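Local coordinates for uncharacterized protein (Kutzneria albida DSM 43870, PDB 5M6Q) that probably transfers the gamma-glutamyl group of protein-bound glutamines to amines, as a microbial transglutaminase that enables highly site-specific labelling of proteins, at residues K129-W134 with S160-R165; P168-F173 with P208-D213; L63-G68 with T154-M159; S125-R130 with V216-F221. One frame throughout, in Å; residues are numbered along the deposited sequence.

Interaction 1: K129-W134 with S160-R165; sequences KRFYSW and STYRYR. With MES (2-(N-morpholino)-ethanesulfonic acid), chain D.
Lys-129 and Tyr-162 make the inner end of this contact, Trp-134 and Arg-165 the outer end, and hydrogen bonds hold both, pinning the loop between helix 141-146 and strand 174-179 onto the end of strand 122-131. Lys-129 is an extended chain that bends only at its last torsion (chi4 59°), where NZ gives a bond of 3.1 Å to Tyr-162 OH; NZ is also bonded to Tyr-175 OH. The phenol O-H donates to a water, which accepts from Tyr-132 N as well and donates to Arg-165 O. Farther out, Arg-165 NH1 reaches Trp-134 O at 2.7 Å, with the carbonyl oxygen lying in the guanidinium plane.

Apolar contact accompanies these bonds. Lys-129 CE rests 3.4 Å from Tyr-162 CZ, while Phe-131 CD2 meets Tyr-162 CE1 at 3.6 Å, the two rings meeting obliquely with planes 73° apart. Phe-131 also packs edge-to-face with Tyr-148.

A bound MES, probably from the crystallisation liquor, sits at the outer end. Its sulfonate is gripped along the guanidinium edge: Arg-165 NH1 bonds O2S at 2.7 Å, and NH2 bonds O3S at 3.0 Å almost in line (174°). MES C8 sits 3.5 Å above the plane of the Trp-134 ring, over its centre, and O2S also lies at the edge of the Tyr-132 ring.

The ammonium of Lys-129 would probably polarise the Tyr-162 hydroxyl and strengthen it as a donor to the water, whereas the Arg-165 bond to a carbonyl leaves NH1 and NH2 able to bind the sulfonate as well, consistent with a spot that suits an anion.

Interaction 2: P168-F173 with P208-D213; sequences PGYVNF and PLQDFD
Asp-211 takes hold of the backbone of Val-171: Val-171 N bonds Asp-211 OD2 at 3.1 Å and nearly straight (166°), OD2 accepting on its anti lone pair, turned away from OD1. The same oxygen lies at the edge of the Tyr-170 ring, with the carboxylate and ring planes 75° apart. Close packing continues inward at Phe-212, whose CE1 comes within 3.4 Å of Val-171 O and whose CZ lies 3.5 Å from Phe-173 C; Asp-211 CB covers one face of that ring, and Phe-212 also touches Arg-130 of strand 122-131. The two segments are loops leading into strands 174-179 and 214-223, which flank strand 122-131 in the antiparallel sheet of the transglutaminase, and here they meet beyond its end. Toward solvent, around the exposed Gln-210, water enters the contact. Tyr-170 has CG anti to its carbonyl carbon (chi1 -67°), which lays the ring against Gln-210, CE1 3.4 Å from Gln-210 CB, with Gln-210 O above the ring centre. Replacing Tyr-170 with an alanine would probably leave Gln-210 CB and carbonyl without the ring against them and the water at Gln-210 OE1 short of a mate. That water stands 2.7 Å from Tyr-170 OH and donates to Gln-210 OE1; Arg-167 NH1 bonds Gln-210 O. A second water spans the loops, donating to Val-171 O at 2.6 Å and to Asp-211 O.

Interaction 3: L63-G68 with T154-M159; sequences LNLSFG and TDQVDM
The Phe-67 ring turns its edge to the Asp-155 carbonyl, while its CD1 approaches Gln-156 CA obliquely at 3.6 Å. The extended Gln-156 chain crosses it at a slant, CB 3.8 Å from Phe-67 CE1, the amide plane tilted 34° from the ring; Thr-72 and Val-76 of helix 70-84 also touch the phenyl group. The backbones form a single beta bridge, Phe-67 with Gln-156, by which a loop is laid against strand 66-67 at the margin of the antiparallel sheet. Two bonds make it: Val-157 N to Ser-66 O, 2.7 Å and straight at the hydrogen, and Gly-68 N to Asp-155 O, 2.9 Å. In the Gln-156 amide, NE2 is bonded chiefly to Lys-107 O, with a water that accepts from Ser-66 N close by, and its bond to Asn-64 O is weak.

The Asp-155 carboxylate lies against Gly-68, where a beta carbon would run into OD1, and OD2 accepts from Ser-69 OG and Thr-72 OG1. With an alanine at Asp-155, those two hydroxyls would probably lose their acceptor and a gap would open beside Gly-68 CA.

At the far end Met-159, folded back at chi2 (-64°) and chi3, sets CE 3.9 Å from Leu-63 CD1 and CG against Ser-66 CB. Ser-66 OG, also paired with Thr-218 OG1, donates to Leu-63 O at 2.8 Å from above the carbonyl plane, 38° out of it.

Interaction 4: S125-R130 with V216-F221; sequences SIFSKR and VFTVAF
Phe-127 lays one face of its ring over Thr-218: the threonine CB stands 3.9 Å from the ring centroid and 22° off the normal, a CH-pi contact, and CG2 presses on the rim at 3.4 Å from Phe-127 CZ. The ring gets there because CG is set between the backbone N and the carbonyl carbon (chi1 60°), which swings it across to the partner strand; at its edge CE2 touches Ala-220 CB at 4.0 Å. Thr-218 OG1 meanwhile turns to Ser-66 OG of the next strand. Ser-125, Lys-129 and Val-216 share this side of the sheet, Lys-129 CB lying against Val-216 CG2.

Ile-126, Ser-128, Phe-217 and Val-219 occupy the other side. Ser-128 OG sits 3.6 Å above the plane of the Phe-217 ring, toward its rim, and also bonds Val-216 O at 3.0 Å; Gln-215 NE2 is its stronger partner. Val-216 O therefore holds two donors, Ser-128 OG and Lys-129 N, which arrive from opposite faces of its plane. Helix 70-84 lies over this side, touching Ile-126 and Phe-217.

Between the two layers runs a regular ladder. Ser-125 with Ala-220, Phe-127 with Thr-218 and Lys-129 with Val-216 are hydrogen-bonded pairs; Ser-125 N bonds Ala-220 O at 2.7 Å at one end of the ladder, and Val-216 N bonds Lys-129 O at 2.9 Å at the other. Ile-126 with Val-219 and Ser-128 with Phe-217 are the non-hydrogen-bonded pairs between them. With their directions 146° apart, these are two twisted, adjacent inner strands of the antiparallel sheet, buried here at the centre of the microbial transglutaminase fold.

Interaction 4 lies about 3 Å from the centre of the chain, and the other three gather round its sheet. Interaction 3, its centre about 9 Å away, adds strand 66-67 through Phe-217 N to Phe-67 O (2.7 Å) and Val-219 N to Leu-65 O (2.8 Å). Interaction 1 continues strand 122-131 outward, sharing Lys-129 and Arg-130 with interaction 4, and rests on interaction 3 where Phe-131 CZ meets Met-159 SD at 3.7 Å. Interaction 2 is joined to interaction 1 by a probable hydrogen bond from Ser-133 OG to Asp-213 OD2 (2.7 Å), and its Phe-173 packs on Ile-46, next to the modified cysteine at position 45. MES binds at interaction 1, and another lies beside Asn-64.

Interaction 1: K129-W134 with S160-R165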
# COMPACT_ATOMS: atom_id res chain seq x y z
N LYS A 129 2.81 -4.92 -0.19
CA LYS A 129 1.98 -6.06 -0.45
C LYS A 129 2.83 -7.31 -0.61
O LYS A 129 3.83 -7.31 -1.32
CB LYS A 129 1.14 -5.82 -1.72
CG LYS A 129 0.30 -7.01 -2.14
CD LYS A 129 -0.23 -6.79 -3.58
CE LYS A 129 -0.96 -8.00 -4.10
NZ LYS A 129 -2.13 -8.38 -3.23
N ARG A 130 2.41 -8.36 0.07
CA ARG A 130 3.05 -9.66 -0.05
C ARG A 130 2.07 -10.60 -0.75
O ARG A 130 0.87 -10.59 -0.48
CB ARG A 130 3.44 -10.21 1.32
CG ARG A 130 4.30 -9.26 2.16
CD ARG A 130 4.85 -9.94 3.42
NE ARG A 130 5.65 -11.13 3.11
CZ ARG A 130 6.21 -11.92 4.03
NH1 ARG A 130 6.08 -11.64 5.32
NH2 ARG A 130 6.91 -12.98 3.65
N PHE A 131 2.60 -11.40 -1.66
CA PHE A 131 1.75 -12.25 -2.48
C PHE A 131 2.53 -13.45 -3.03
O PHE A 131 3.72 -13.62 -2.76
CB PHE A 131 1.14 -11.42 -3.63
CG PHE A 131 2.15 -10.82 -4.58
CD1 PHE A 131 2.85 -9.66 -4.24
CD2 PHE A 131 2.38 -11.39 -5.83
CE1 PHE A 131 3.76 -9.09 -5.12
CE2 PHE A 131 3.30 -10.82 -6.72
CZ PHE A 131 3.99 -9.67 -6.37
N TYR A 132 1.82 -14.29 -3.77
CA TYR A 132 2.39 -15.51 -4.34
C TYR A 132 2.61 -15.30 -5.83
O TYR A 132 1.77 -14.75 -6.53
CB TYR A 132 1.44 -16.68 -4.07
CG TYR A 132 1.90 -18.04 -4.53
CD1 TYR A 132 3.14 -18.55 -4.17
CD2 TYR A 132 1.07 -18.84 -5.29
CE1 TYR A 132 3.54 -19.81 -4.58
CE2 TYR A 132 1.45 -20.10 -5.70
CZ TYR A 132 2.68 -20.58 -5.35
OH TYR A 132 3.03 -21.84 -5.78
N SER A 133 3.77 -15.74 -6.31
CA SER A 133 4.20 -15.45 -7.68
C SER A 133 3.47 -16.27 -8.72
O SER A 133 3.28 -15.81 -9.84
CB SER A 133 5.70 -15.70 -7.82
OG SER A 133 5.99 -17.05 -7.56
N TRP A 134 3.04 -17.47 -8.35
CA TRP A 134 2.44 -18.39 -9.31
C TRP A 134 0.97 -18.06 -9.54
O TRP A 134 0.09 -18.79 -9.09
CB TRP A 134 2.61 -19.83 -8.82
CG TRP A 134 2.96 -20.81 -9.90
CD1 TRP A 134 2.34 -20.93 -11.11
CD2 TRP A 134 3.99 -21.80 -9.87
NE1 TRP A 134 2.93 -21.93 -11.84
CE2 TRP A 134 3.94 -22.48 -11.10
CE3 TRP A 134 4.94 -22.17 -8.92
CZ2 TRP A 134 4.82 -23.52 -11.41
CZ3 TRP A 134 5.81 -23.21 -9.23
CH2 TRP A 134 5.74 -23.87 -10.47
N SER A 160 0.63 -6.19 -13.74
CA SER A 160 -0.57 -6.33 -14.58
C SER A 160 -1.08 -7.77 -14.69
O SER A 160 -2.26 -7.98 -14.91
CB SER A 160 -0.30 -5.76 -15.97
OG SER A 160 0.72 -6.48 -16.61
N THR A 161 -0.20 -8.75 -14.51
CA THR A 161 -0.62 -10.16 -14.57
C THR A 161 -1.21 -10.67 -13.27
O THR A 161 -1.68 -11.81 -13.20
CB THR A 161 0.54 -11.11 -14.90
OG1 THR A 161 1.60 -10.92 -13.95
CG2 THR A 161 1.06 -10.88 -16.32
N TYR A 162 -1.19 -9.84 -12.22
CA TYR A 162 -1.59 -10.30 -10.90
C TYR A 162 -3.10 -10.55 -10.79
O TYR A 162 -3.90 -9.71 -11.19
CB TYR A 162 -1.13 -9.29 -9.84
CG TYR A 162 -1.46 -9.76 -8.46
CD1 TYR A 162 -0.78 -10.83 -7.89
CD2 TYR A 162 -2.48 -9.16 -7.74
CE1 TYR A 162 -1.10 -11.29 -6.63
CE2 TYR A 162 -2.80 -9.59 -6.48
CZ TYR A 162 -2.10 -10.66 -5.93
OH TYR A 162 -2.42 -11.09 -4.67
N ARG A 163 -3.48 -11.71 -10.26
CA ARG A 163 -4.89 -12.13 -10.21
C ARG A 163 -5.41 -12.45 -8.81
O ARG A 163 -6.45 -13.09 -8.67
CB ARG A 163 -5.09 -13.38 -11.07
CG ARG A 163 -4.46 -13.35 -12.44
CD ARG A 163 -4.64 -14.69 -13.16
NE ARG A 163 -6.00 -15.22 -13.01
CZ ARG A 163 -6.31 -16.40 -12.48
NH1 ARG A 163 -5.35 -17.22 -12.05
NH2 ARG A 163 -7.58 -16.77 -12.39
N TYR A 164 -4.67 -12.04 -7.78
CA TYR A 164 -5.05 -12.33 -6.39
C TYR A 164 -5.18 -13.82 -6.06
O TYR A 164 -5.92 -14.20 -5.16
CB TYR A 164 -6.36 -11.63 -6.03
CG TYR A 164 -6.29 -10.13 -6.14
CD1 TYR A 164 -5.87 -9.35 -5.06
CD2 TYR A 164 -6.63 -9.49 -7.32
CE1 TYR A 164 -5.80 -7.98 -5.17
CE2 TYR A 164 -6.56 -8.12 -7.43
CZ TYR A 164 -6.14 -7.37 -6.36
OH TYR A 164 -6.08 -6.00 -6.50
N ARG A 165 -4.43 -14.65 -6.78
CA ARG A 165 -4.43 -16.08 -6.52
C ARG A 165 -3.54 -16.45 -5.34
O ARG A 165 -2.38 -16.04 -5.30
CB ARG A 165 -3.96 -16.86 -7.75
CG ARG A 165 -4.04 -18.38 -7.54
CD ARG A 165 -3.50 -19.21 -8.71
NE ARG A 165 -3.61 -20.64 -8.40
CZ ARG A 165 -2.58 -21.47 -8.33
NH1 ARG A 165 -1.36 -21.03 -8.58
NH2 ARG A 165 -2.78 -22.75 -8.02
O1 MES D . 2.64 -28.80 -9.68
C2 MES D . 1.25 -28.47 -9.49
C3 MES D . 0.86 -27.21 -10.26
N4 MES D . 1.87 -26.20 -9.97
C5 MES D . 3.29 -26.50 -10.11
C6 MES D . 3.53 -27.76 -9.28
C7 MES D . 1.47 -24.80 -9.96
C8 MES D . 1.98 -24.36 -8.59
S MES D . 0.71 -24.11 -7.54
O1S MES D . 1.09 -24.65 -6.20
O2S MES D . 0.48 -22.65 -7.41
O3S MES D . -0.53 -24.75 -8.03
O HOH W 1 -1.13 -13.79 -4.01

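Interaction 2: P168-F173 with P208-D213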
# COMPACT_ATOMS: atom_id res chain seq x y z
N PRO A 168 -2.02 -22.52 -3.00
CA PRO A 168 -3.04 -23.45 -2.52
C PRO A 168 -2.80 -23.86 -1.06
O PRO A 168 -1.70 -24.30 -0.73
CB PRO A 168 -2.90 -24.66 -3.45
CG PRO A 168 -2.19 -24.14 -4.67
CD PRO A 168 -1.32 -23.01 -4.21
N GLY A 169 -3.80 -23.65 -0.20
CA GLY A 169 -3.65 -23.93 1.22
C GLY A 169 -3.15 -22.77 2.08
O GLY A 169 -2.96 -22.93 3.29
N TYR A 170 -2.94 -21.60 1.47
CA TYR A 170 -2.44 -20.44 2.19
C TYR A 170 -3.31 -19.19 1.94
O TYR A 170 -4.26 -19.23 1.17
CB TYR A 170 -0.98 -20.18 1.80
CG TYR A 170 -0.08 -21.29 2.30
CD1 TYR A 170 0.34 -21.32 3.62
CD2 TYR A 170 0.28 -22.34 1.48
CE1 TYR A 170 1.12 -22.35 4.10
CE2 TYR A 170 1.07 -23.39 1.95
CZ TYR A 170 1.48 -23.38 3.27
OH TYR A 170 2.26 -24.39 3.77
N VAL A 171 -2.99 -18.10 2.63
CA VAL A 171 -3.72 -16.85 2.46
C VAL A 171 -3.24 -16.16 1.17
O VAL A 171 -2.06 -16.25 0.83
CB VAL A 171 -3.54 -15.93 3.69
CG1 VAL A 171 -4.34 -14.64 3.55
CG2 VAL A 171 -3.95 -16.67 4.96
N ASN A 172 -4.14 -15.48 0.46
CA ASN A 172 -3.78 -14.86 -0.82
C ASN A 172 -2.72 -13.76 -0.69
O ASN A 172 -1.76 -13.72 -1.46
CB ASN A 172 -5.02 -14.30 -1.53
CG ASN A 172 -5.96 -13.55 -0.59
OD1 ASN A 172 -5.58 -13.14 0.51
ND2 ASN A 172 -7.20 -13.37 -1.02
N PHE A 173 -2.86 -12.89 0.30
CA PHE A 173 -1.97 -11.75 0.37
C PHE A 173 -1.82 -11.21 1.79
O PHE A 173 -2.54 -11.60 2.70
CB PHE A 173 -2.47 -10.63 -0.56
CG PHE A 173 -3.94 -10.33 -0.41
CD1 PHE A 173 -4.45 -9.85 0.80
CD2 PHE A 173 -4.81 -10.53 -1.47
CE1 PHE A 173 -5.81 -9.57 0.94
CE2 PHE A 173 -6.17 -10.25 -1.33
CZ PHE A 173 -6.66 -9.77 -0.12
N PRO A 208 9.95 -14.37 6.54
CA PRO A 208 9.70 -15.53 5.69
C PRO A 208 8.44 -16.28 6.09
O PRO A 208 8.23 -16.54 7.27
CB PRO A 208 10.94 -16.40 5.93
CG PRO A 208 12.00 -15.43 6.31
CD PRO A 208 11.30 -14.40 7.12
N LEU A 209 7.59 -16.57 5.11
CA LEU A 209 6.33 -17.24 5.37
C LEU A 209 6.05 -18.19 4.21
O LEU A 209 6.45 -17.91 3.08
CB LEU A 209 5.20 -16.23 5.53
CG LEU A 209 5.17 -15.39 6.81
CD1 LEU A 209 4.04 -14.37 6.74
CD2 LEU A 209 5.01 -16.28 8.04
N GLN A 210 5.36 -19.29 4.49
CA GLN A 210 5.04 -20.24 3.43
C GLN A 210 4.05 -19.64 2.43
O GLN A 210 3.99 -20.07 1.29
CB GLN A 210 4.45 -21.54 4.02
CG GLN A 210 5.45 -22.45 4.76
CD GLN A 210 6.61 -22.91 3.89
OE1 GLN A 210 6.44 -23.23 2.71
NE2 GLN A 210 7.80 -22.94 4.47
N ASP A 211 3.24 -18.68 2.88
CA ASP A 211 2.17 -18.12 2.06
C ASP A 211 2.69 -17.38 0.84
O ASP A 211 2.08 -17.43 -0.23
CB ASP A 211 1.31 -17.13 2.88
CG ASP A 211 0.80 -17.72 4.18
OD1 ASP A 211 1.62 -17.95 5.11
OD2 ASP A 211 -0.42 -17.91 4.29
N PHE A 212 3.81 -16.68 1.01
CA PHE A 212 4.23 -15.64 0.06
C PHE A 212 5.67 -15.79 -0.43
O PHE A 212 6.54 -16.12 0.35
CB PHE A 212 4.11 -14.27 0.72
CG PHE A 212 2.83 -14.05 1.45
CD1 PHE A 212 1.60 -14.21 0.80
CD2 PHE A 212 2.84 -13.65 2.79
CE1 PHE A 212 0.42 -14.01 1.47
CE2 PHE A 212 1.66 -13.43 3.47
CZ PHE A 212 0.44 -13.62 2.82
N ASP A 213 5.93 -15.49 -1.70
CA ASP A 213 7.33 -15.44 -2.12
C ASP A 213 7.70 -14.12 -2.82
O ASP A 213 8.81 -13.96 -3.32
CB ASP A 213 7.68 -16.64 -3.02
CG ASP A 213 6.85 -16.71 -4.30
OD1 ASP A 213 5.81 -16.02 -4.41
OD2 ASP A 213 7.25 -17.47 -5.20
O HOH W 2 4.50 -25.15 2.57
O HOH W 3 -0.48 -17.23 -0.98

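Interaction 3: L63-G68 with T154-M159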
# COMPACT_ATOMS: atom_id res chain seq x y z
N LEU A 63 -2.29 -1.08 -7.67
CA LEU A 63 -0.96 -1.67 -7.69
C LEU A 63 -0.10 -1.09 -8.81
O LEU A 63 0.98 -1.61 -9.09
CB LEU A 63 -1.06 -3.19 -7.83
CG LEU A 63 -1.88 -3.83 -6.70
CD1 LEU A 63 -1.97 -5.35 -6.87
CD2 LEU A 63 -1.27 -3.51 -5.34
N ASN A 64 -0.59 -0.01 -9.41
CA ASN A 64 0.03 0.65 -10.57
C ASN A 64 1.51 0.95 -10.41
O ASN A 64 2.29 0.84 -11.35
CB ASN A 64 -0.67 1.99 -10.87
CG ASN A 64 -2.17 1.85 -11.00
OD1 ASN A 64 -2.92 2.59 -10.36
ND2 ASN A 64 -2.61 0.93 -11.84
N LEU A 65 1.86 1.43 -9.22
CA LEU A 65 3.20 1.93 -8.94
C LEU A 65 3.81 1.08 -7.84
O LEU A 65 3.87 1.51 -6.68
CB LEU A 65 3.16 3.40 -8.51
CG LEU A 65 2.64 4.46 -9.50
CD1 LEU A 65 2.73 5.84 -8.85
CD2 LEU A 65 3.38 4.44 -10.86
N SER A 66 4.26 -0.11 -8.22
CA SER A 66 4.80 -1.10 -7.28
C SER A 66 6.29 -1.30 -7.52
O SER A 66 6.71 -1.41 -8.67
CB SER A 66 4.08 -2.44 -7.40
OG SER A 66 2.73 -2.33 -6.99
N PHE A 67 7.06 -1.43 -6.45
CA PHE A 67 8.52 -1.50 -6.57
C PHE A 67 9.13 -2.59 -5.69
O PHE A 67 8.57 -2.96 -4.66
CB PHE A 67 9.12 -0.12 -6.24
CG PHE A 67 8.49 0.99 -7.02
CD1 PHE A 67 8.88 1.24 -8.33
CD2 PHE A 67 7.49 1.77 -6.48
CE1 PHE A 67 8.30 2.25 -9.07
CE2 PHE A 67 6.90 2.78 -7.22
CZ PHE A 67 7.30 3.02 -8.51
N GLY A 68 10.29 -3.10 -6.10
CA GLY A 68 10.98 -4.16 -5.39
C GLY A 68 11.56 -3.72 -4.05
O GLY A 68 11.77 -4.54 -3.16
N THR A 154 14.71 0.68 -12.89
CA THR A 154 13.78 1.53 -12.16
C THR A 154 13.24 0.87 -10.90
O THR A 154 12.55 1.53 -10.12
CB THR A 154 12.59 1.93 -13.02
OG1 THR A 154 11.81 0.76 -13.32
CG2 THR A 154 13.06 2.59 -14.29
N ASP A 155 13.54 -0.42 -10.72
CA ASP A 155 13.05 -1.19 -9.59
C ASP A 155 11.52 -1.39 -9.65
O ASP A 155 10.91 -1.85 -8.69
CB ASP A 155 13.46 -0.49 -8.28
CG ASP A 155 13.47 -1.42 -7.08
OD1 ASP A 155 13.82 -2.62 -7.24
OD2 ASP A 155 13.14 -0.94 -5.97
N GLN A 156 10.89 -1.07 -10.79
CA GLN A 156 9.43 -1.20 -10.85
C GLN A 156 9.01 -2.64 -11.12
O GLN A 156 9.61 -3.34 -11.92
CB GLN A 156 8.82 -0.28 -11.92
CG GLN A 156 7.28 -0.30 -11.94
CD GLN A 156 6.68 0.86 -12.74
OE1 GLN A 156 7.38 1.49 -13.54
NE2 GLN A 156 5.40 1.15 -12.53
N VAL A 157 7.96 -3.07 -10.44
CA VAL A 157 7.47 -4.42 -10.62
C VAL A 157 6.20 -4.35 -11.44
O VAL A 157 5.28 -3.60 -11.11
CB VAL A 157 7.24 -5.12 -9.28
CG1 VAL A 157 6.46 -6.42 -9.48
CG2 VAL A 157 8.56 -5.38 -8.59
N ASP A 158 6.16 -5.12 -12.53
CA ASP A 158 4.98 -5.18 -13.37
C ASP A 158 3.91 -6.03 -12.68
O ASP A 158 4.08 -7.23 -12.55
CB ASP A 158 5.34 -5.78 -14.73
CG ASP A 158 4.21 -5.61 -15.76
OD1 ASP A 158 3.07 -5.30 -15.38
OD2 ASP A 158 4.48 -5.80 -16.97
N MET A 159 2.81 -5.41 -12.27
CA MET A 159 1.76 -6.14 -11.57
C MET A 159 0.54 -6.45 -12.44
O MET A 159 -0.47 -6.94 -11.94
CB MET A 159 1.30 -5.35 -10.33
CG MET A 159 2.35 -5.24 -9.23
SD MET A 159 2.83 -6.81 -8.48
CE MET A 159 1.33 -7.35 -7.61
O HOH W 4 4.17 -1.21 -10.90

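Interaction 4: S125-R130 with V216-F221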
# COMPACT_ATOMS: atom_id res chain seq x y z
N SER A 125 1.14 7.95 -0.73
CA SER A 125 1.30 7.12 0.44
C SER A 125 1.88 5.78 0.03
O SER A 125 1.89 5.46 -1.15
CB SER A 125 -0.04 6.93 1.15
OG SER A 125 -0.48 8.16 1.67
N ILE A 126 2.39 5.02 0.99
CA ILE A 126 3.06 3.75 0.71
C ILE A 126 2.37 2.63 1.47
O ILE A 126 1.94 2.79 2.61
CB ILE A 126 4.56 3.80 1.07
CG1 ILE A 126 5.30 4.77 0.16
CG2 ILE A 126 5.23 2.39 1.00
CD1 ILE A 126 6.76 4.91 0.49
N PHE A 127 2.25 1.49 0.80
CA PHE A 127 1.91 0.27 1.50
C PHE A 127 2.72 -0.83 0.87
O PHE A 127 3.23 -0.67 -0.23
CB PHE A 127 0.40 -0.01 1.44
CG PHE A 127 -0.13 -0.17 0.06
CD1 PHE A 127 -0.12 -1.41 -0.57
CD2 PHE A 127 -0.66 0.92 -0.62
CE1 PHE A 127 -0.62 -1.56 -1.86
CE2 PHE A 127 -1.15 0.77 -1.92
CZ PHE A 127 -1.14 -0.47 -2.52
N SER A 128 2.86 -1.94 1.58
CA SER A 128 3.62 -3.07 1.10
C SER A 128 2.72 -4.26 0.96
O SER A 128 1.97 -4.60 1.88
CB SER A 128 4.77 -3.41 2.04
OG SER A 128 5.47 -4.52 1.52
N LYS A 129 2.81 -4.92 -0.19
CA LYS A 129 1.98 -6.06 -0.45
C LYS A 129 2.83 -7.31 -0.61
O LYS A 129 3.83 -7.31 -1.32
CB LYS A 129 1.14 -5.82 -1.72
CG LYS A 129 0.30 -7.01 -2.14
CD LYS A 129 -0.23 -6.79 -3.58
CE LYS A 129 -0.96 -8.00 -4.10
NZ LYS A 129 -2.13 -8.38 -3.23
N ARG A 130 2.41 -8.36 0.07
CA ARG A 130 3.05 -9.66 -0.05
C ARG A 130 2.07 -10.60 -0.75
O ARG A 130 0.87 -10.59 -0.48
CB ARG A 130 3.44 -10.21 1.32
CG ARG A 130 4.30 -9.26 2.16
CD ARG A 130 4.85 -9.94 3.42
NE ARG A 130 5.65 -11.13 3.11
CZ ARG A 130 6.21 -11.92 4.03
NH1 ARG A 130 6.08 -11.64 5.32
NH2 ARG A 130 6.91 -12.98 3.65
N VAL A 216 6.23 -6.33 -2.61
CA VAL A 216 6.42 -5.06 -3.31
C VAL A 216 6.10 -3.90 -2.38
O VAL A 216 5.39 -4.04 -1.41
CB VAL A 216 5.55 -4.96 -4.59
CG1 VAL A 216 5.96 -6.01 -5.62
CG2 VAL A 216 4.08 -5.07 -4.25
N PHE A 217 6.64 -2.73 -2.72
CA PHE A 217 6.34 -1.51 -2.02
C PHE A 217 5.68 -0.59 -3.02
O PHE A 217 6.25 -0.28 -4.07
CB PHE A 217 7.61 -0.91 -1.41
CG PHE A 217 8.24 -1.80 -0.39
CD1 PHE A 217 7.90 -1.69 0.94
CD2 PHE A 217 9.14 -2.78 -0.78
CE1 PHE A 217 8.46 -2.52 1.88
CE2 PHE A 217 9.71 -3.61 0.16
CZ PHE A 217 9.37 -3.48 1.48
N THR A 218 4.49 -0.13 -2.67
CA THR A 218 3.58 0.45 -3.63
C THR A 218 3.23 1.86 -3.23
O THR A 218 3.00 2.14 -2.05
CB THR A 218 2.29 -0.40 -3.76
OG1 THR A 218 2.66 -1.72 -4.18
CG2 THR A 218 1.31 0.21 -4.77
N VAL A 219 3.23 2.74 -4.21
CA VAL A 219 2.90 4.13 -3.98
C VAL A 219 1.53 4.38 -4.57
O VAL A 219 1.26 3.98 -5.70
CB VAL A 219 3.95 5.06 -4.61
CG1 VAL A 219 3.62 6.51 -4.29
CG2 VAL A 219 5.33 4.69 -4.15
N ALA A 220 0.67 5.03 -3.80
CA ALA A 220 -0.67 5.36 -4.28
C ALA A 220 -1.10 6.68 -3.68
O ALA A 220 -0.60 7.09 -2.62
CB ALA A 220 -1.67 4.25 -3.91
N PHE A 221 -2.02 7.36 -4.35
CA PHE A 221 -2.53 8.61 -3.82
C PHE A 221 -3.59 8.35 -2.78
O PHE A 221 -4.51 7.57 -2.98
CB PHE A 221 -3.06 9.50 -4.94
CG PHE A 221 -1.96 10.21 -5.68
CD1 PHE A 221 -1.20 11.16 -5.03
CD2 PHE A 221 -1.66 9.88 -6.99
CE1 PHE A 221 -0.18 11.81 -5.68
CE2 PHE A 221 -0.64 10.53 -7.65
CZ PHE A 221 0.11 11.49 -6.99